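PDB 3IJ3: cytosol aminopeptidase from Coxiella burnetii, which probably acts as a manganese-dependent metalloaminopeptidase of the M17 family, removing amino acids from the N-termini of peptides. Local coordinates for residues L283-V294 / V473-R482. Residues are numbered along the deposited sequence; the frame is centred on the assembly and turned at random.
Sequences LARMIMLQQLPV and VFHYLEQQYR. With SO4 (sulfate ion), chain H.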
loop_
_atom_site.group_PDB
_atom_site.type_symbol
_atom_site.label_atom_id
_atom_site.label_comp_id
_atom_site.label_asym_id
_atom_site.label_seq_id
_atom_site.Cartn_x
_atom_site.Cartn_y
_atom_site.Cartn_z
ATOM N N LEU A 283 -21.946 33.531 6.127
ATOM C CA LEU A 283 -21.730 34.803 5.432
ATOM C C LEU A 283 -23.103 35.445 5.097
ATOM O O LEU A 283 -23.296 36.645 5.308
ATOM C CB LEU A 283 -20.872 34.625 4.186
ATOM C CG LEU A 283 -20.556 35.913 3.470
ATOM C CD1 LEU A 283 -19.839 36.937 4.411
ATOM C CD2 LEU A 283 -19.734 35.594 2.243
ATOM N N ALA A 284 -24.052 34.645 4.604
ATOM C CA ALA A 284 -25.407 35.126 4.350
ATOM C C ALA A 284 -25.997 35.745 5.626
ATOM O O ALA A 284 -26.615 36.815 5.594
ATOM C CB ALA A 284 -26.309 33.965 3.875
ATOM N N ARG A 285 -25.855 35.043 6.746
ATOM C CA ARG A 285 -26.355 35.540 8.022
ATOM C C ARG A 285 -25.759 36.894 8.405
ATOM O O ARG A 285 -26.498 37.793 8.839
ATOM C CB ARG A 285 -26.160 34.488 9.114
ATOM C CG ARG A 285 -26.767 34.914 10.444
ATOM C CD ARG A 285 -26.771 33.753 11.409
ATOM N NE ARG A 285 -27.476 34.123 12.622
ATOM C CZ ARG A 285 -26.908 34.641 13.714
ATOM N NH1 ARG A 285 -25.601 34.831 13.787
ATOM N NH2 ARG A 285 -27.673 34.958 14.749
ATOM N N MET A 286 -24.447 37.078 8.214
ATOM C CA MET A 286 -23.823 38.377 8.524
ATOM C C MET A 286 -24.353 39.489 7.621
ATOM O O MET A 286 -24.615 40.607 8.077
ATOM C CB MET A 286 -22.288 38.296 8.453
ATOM C CG MET A 286 -21.661 37.510 9.579
ATOM S SD MET A 286 -21.886 38.318 11.159
ATOM C CE MET A 286 -21.373 39.953 10.756
ATOM N N ILE A 287 -24.539 39.175 6.345
ATOM C CA ILE A 287 -25.074 40.132 5.390
ATOM C C ILE A 287 -26.463 40.606 5.847
ATOM O O ILE A 287 -26.749 41.802 5.825
ATOM C CB ILE A 287 -25.140 39.501 3.991
ATOM C CG1 ILE A 287 -23.725 39.346 3.407
ATOM C CG2 ILE A 287 -26.011 40.340 3.050
ATOM C CD1 ILE A 287 -23.708 38.505 2.097
ATOM N N MET A 288 -27.287 39.669 6.313
ATOM C CA MET A 288 -28.650 39.992 6.767
ATOM C C MET A 288 -28.669 40.708 8.124
ATOM O O MET A 288 -29.428 41.678 8.326
ATOM C CB MET A 288 -29.530 38.714 6.751
ATOM C CG MET A 288 -29.768 38.182 5.307
ATOM S SD MET A 288 -30.858 36.734 5.179
ATOM C CE MET A 288 -29.847 35.387 5.864
ATOM N N LEU A 289 -27.819 40.263 9.040
ATOM C CA LEU A 289 -27.695 40.904 10.355
ATOM C C LEU A 289 -27.272 42.358 10.250
ATOM O O LEU A 289 -27.733 43.207 11.014
ATOM C CB LEU A 289 -26.678 40.156 11.235
ATOM C CG LEU A 289 -27.149 38.873 11.919
ATOM C CD1 LEU A 289 -25.986 38.082 12.471
ATOM C CD2 LEU A 289 -28.164 39.226 13.019
ATOM N N GLN A 290 -26.372 42.630 9.321
ATOM C CA GLN A 290 -25.822 43.965 9.116
ATOM C C GLN A 290 -26.541 44.757 8.032
ATOM O O GLN A 290 -26.169 45.897 7.716
ATOM C CB GLN A 290 -24.342 43.826 8.786
ATOM C CG GLN A 290 -23.511 43.273 9.929
ATOM C CD GLN A 290 -23.174 44.326 10.972
ATOM O OE1 GLN A 290 -22.851 45.466 10.629
ATOM N NE2 GLN A 290 -23.220 43.947 12.250
ATOM N N GLN A 291 -27.592 44.161 7.489
ATOM C CA GLN A 291 -28.419 44.772 6.462
ATOM C C GLN A 291 -27.628 45.406 5.326
ATOM O O GLN A 291 -27.854 46.562 4.978
ATOM C CB GLN A 291 -29.427 45.772 7.097
ATOM C CG GLN A 291 -30.395 45.044 8.070
ATOM C CD GLN A 291 -31.512 45.904 8.624
ATOM O OE1 GLN A 291 -31.552 47.111 8.429
ATOM N NE2 GLN A 291 -32.435 45.267 9.331
ATOM N N LEU A 292 -26.706 44.650 4.754
ATOM C CA LEU A 292 -25.925 45.127 3.628
ATOM C C LEU A 292 -26.906 45.376 2.458
ATOM O O LEU A 292 -27.804 44.553 2.222
ATOM C CB LEU A 292 -24.891 44.074 3.256
ATOM C CG LEU A 292 -23.782 44.509 2.312
ATOM C CD1 LEU A 292 -22.872 45.518 3.004
ATOM C CD2 LEU A 292 -22.992 43.285 1.835
ATOM N N PRO A 293 -26.752 46.502 1.724
ATOM C CA PRO A 293 -27.668 46.842 0.633
ATOM C C PRO A 293 -27.401 46.080 -0.667
ATOM O O PRO A 293 -26.944 46.652 -1.680
ATOM C CB PRO A 293 -27.467 48.352 0.472
ATOM C CG PRO A 293 -26.049 48.563 0.849
ATOM C CD PRO A 293 -25.742 47.564 1.925
ATOM N N VAL A 294 -27.698 44.787 -0.603
ATOM C CA VAL A 294 -27.546 43.885 -1.724
ATOM C C VAL A 294 -28.777 42.995 -1.834
ATOM O O VAL A 294 -29.585 42.914 -0.899
ATOM C CB VAL A 294 -26.305 42.965 -1.580
ATOM C CG1 VAL A 294 -25.023 43.805 -1.521
ATOM C CG2 VAL A 294 -26.406 42.026 -0.338
ATOM N N VAL A 473 -13.854 38.247 3.572
ATOM C CA VAL A 473 -14.912 38.407 2.555
ATOM C C VAL A 473 -15.939 39.449 2.993
ATOM O O VAL A 473 -16.322 40.304 2.195
ATOM C CB VAL A 473 -15.616 37.097 2.200
ATOM C CG1 VAL A 473 -16.777 37.353 1.194
ATOM C CG2 VAL A 473 -14.604 36.071 1.641
ATOM N N PHE A 474 -16.378 39.396 4.254
ATOM C CA PHE A 474 -17.356 40.367 4.723
ATOM C C PHE A 474 -16.827 41.795 4.676
ATOM O O PHE A 474 -17.560 42.738 4.319
ATOM C CB PHE A 474 -17.916 40.031 6.118
ATOM C CG PHE A 474 -19.072 40.894 6.490
ATOM C CD1 PHE A 474 -20.305 40.715 5.885
ATOM C CD2 PHE A 474 -18.935 41.911 7.422
ATOM C CE1 PHE A 474 -21.382 41.547 6.172
ATOM C CE2 PHE A 474 -20.019 42.733 7.730
ATOM C CZ PHE A 474 -21.254 42.528 7.097
ATOM N N HIS A 475 -15.570 41.988 5.077
ATOM C CA HIS A 475 -14.942 43.306 5.003
ATOM C C HIS A 475 -15.009 43.827 3.552
ATOM O O HIS A 475 -15.379 44.986 3.301
ATOM C CB HIS A 475 -13.491 43.236 5.493
ATOM C CG HIS A 475 -12.729 44.502 5.306
ATOM N ND1 HIS A 475 -12.634 45.464 6.289
ATOM C CD2 HIS A 475 -12.031 44.972 4.247
ATOM C CE1 HIS A 475 -11.919 46.480 5.834
ATOM N NE2 HIS A 475 -11.548 46.209 4.596
ATOM N N TYR A 476 -14.628 42.978 2.605
ATOM C CA TYR A 476 -14.691 43.317 1.192
ATOM C C TYR A 476 -16.119 43.765 0.791
ATOM O O TYR A 476 -16.303 44.806 0.153
ATOM C CB TYR A 476 -14.217 42.125 0.309
ATOM C CG TYR A 476 -14.598 42.351 -1.122
ATOM C CD1 TYR A 476 -13.941 43.300 -1.877
ATOM C CD2 TYR A 476 -15.691 41.726 -1.676
ATOM C CE1 TYR A 476 -14.321 43.567 -3.167
ATOM C CE2 TYR A 476 -16.079 41.980 -2.979
ATOM C CZ TYR A 476 -15.387 42.907 -3.717
ATOM O OH TYR A 476 -15.769 43.208 -5.000
ATOM N N LEU A 477 -17.129 42.985 1.185
ATOM C CA LEU A 477 -18.508 43.313 0.854
ATOM C C LEU A 477 -18.958 44.651 1.439
ATOM O O LEU A 477 -19.644 45.422 0.776
ATOM C CB LEU A 477 -19.460 42.194 1.287
ATOM C CG LEU A 477 -19.246 40.850 0.590
ATOM C CD1 LEU A 477 -20.194 39.785 1.186
ATOM C CD2 LEU A 477 -19.464 40.971 -0.928
ATOM N N GLU A 478 -18.561 44.932 2.667
ATOM C CA GLU A 478 -18.907 46.209 3.278
ATOM C C GLU A 478 -18.254 47.371 2.544
ATOM O O GLU A 478 -18.882 48.408 2.334
ATOM C CB GLU A 478 -18.527 46.251 4.757
ATOM C CG GLU A 478 -19.457 45.467 5.653
ATOM C CD GLU A 478 -19.328 45.898 7.113
ATOM O OE1 GLU A 478 -18.187 45.898 7.634
ATOM O OE2 GLU A 478 -20.379 46.236 7.724
ATOM N N GLN A 479 -16.995 47.201 2.171
ATOM C CA GLN A 479 -16.277 48.235 1.428
ATOM C C GLN A 479 -16.887 48.465 0.046
ATOM O O GLN A 479 -16.997 49.608 -0.403
ATOM C CB GLN A 479 -14.801 47.857 1.269
ATOM C CG GLN A 479 -14.013 47.874 2.580
ATOM C CD GLN A 479 -13.916 49.260 3.197
ATOM O OE1 GLN A 479 -14.310 49.478 4.357
ATOM N NE2 GLN A 479 -13.445 50.210 2.421
ATOM N N GLN A 480 -17.289 47.380 -0.604
ATOM C CA GLN A 480 -17.815 47.410 -1.975
ATOM C C GLN A 480 -19.256 47.904 -2.121
ATOM O O GLN A 480 -19.562 48.647 -3.065
ATOM C CB GLN A 480 -17.695 46.002 -2.583
ATOM C CG GLN A 480 -18.049 45.874 -4.067
ATOM C CD GLN A 480 -17.034 46.494 -4.993
ATOM O OE1 GLN A 480 -15.981 46.949 -4.563
ATOM N NE2 GLN A 480 -17.333 46.479 -6.290
ATOM N N TYR A 481 -20.129 47.514 -1.188
ATOM C CA TYR A 481 -21.552 47.813 -1.280
ATOM C C TYR A 481 -22.172 48.894 -0.406
ATOM O O TYR A 481 -23.296 49.315 -0.698
ATOM C CB TYR A 481 -22.347 46.488 -1.193
ATOM C CG TYR A 481 -21.992 45.566 -2.336
ATOM C CD1 TYR A 481 -22.461 45.812 -3.623
ATOM C CD2 TYR A 481 -21.165 44.470 -2.152
ATOM C CE1 TYR A 481 -22.103 44.982 -4.695
ATOM C CE2 TYR A 481 -20.824 43.640 -3.203
ATOM C CZ TYR A 481 -21.301 43.904 -4.481
ATOM O OH TYR A 481 -20.941 43.073 -5.536
ATOM N N ARG A 482 -21.480 49.355 0.631
ATOM C CA ARG A 482 -22.013 50.449 1.467
ATOM C C ARG A 482 -21.911 51.788 0.741
ATOM O O ARG A 482 -20.979 52.019 -0.034
ATOM C CB ARG A 482 -21.251 50.569 2.785
ATOM C CG ARG A 482 -21.408 49.420 3.766
ATOM C CD ARG A 482 -22.757 49.391 4.405
ATOM N NE ARG A 482 -22.777 48.520 5.577
ATOM C CZ ARG A 482 -23.887 48.032 6.136
ATOM N NH1 ARG A 482 -23.798 47.253 7.203
ATOM N NH2 ARG A 482 -25.085 48.305 5.627
ATOM O OXT ARG A 482 -22.741 52.702 0.939
HETATM S S SO4 H . -22.794 47.496 13.990
HETATM O O1 SO4 H . -22.692 48.026 15.352
HETATM O O2 SO4 H . -24.106 47.826 13.433
HETATM O O3 SO4 H . -21.774 48.109 13.150
HETATM O O4 SO4 H . -22.620 46.051 14.010
HETATM O O HOH W 1 -24.885 48.470 -2.723
#
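Phe-474 lays one face of its ring under Met-286, whose CB stands 4.0 Å from Phe-474 CD1, while Leu-283 CD1 lies at the ring edge. With CG anti to the backbone N (chi1 -170°), the ring spans to helix 283-289, and its CZ meets Gln-290 CG at 3.7 Å. Beyond CG the amide turns nearly perpendicular to the ring, 83° between planes, and Gln-290 NE2 bonds to Asp-165 OD2 and, at 2.8 Å, to O4 of a sulfate probably from the crystallisation liquor. Ile-287 CD1 touches Leu-477 CD1. The C-terminal Arg-482 returns across the helix end: NH1 donates to Gln-290 O at 2.8 Å (N-H...O 156°), with the carbonyl oxygen close to the guanidinium plane, whereas the NH2 bonds to Gln-290 O and Gln-291 O are weak. The chain leaves the helix at Gln-291 in a Schellman motif (positive phi, two bonds back), and at this C-terminal end the cation would probably favour the helix dipole. Val-294 CG1 makes a CH-pi contact over Tyr-481, 4.0 Å from the ring centroid, and Tyr-481 OH bonds to Asp-352. Leu-283, Val-473, Leu-477 and Tyr-481 also touch strand 353-359, so the two helices form a layer against the central sheet of the alpha/beta M17 catalytic domain.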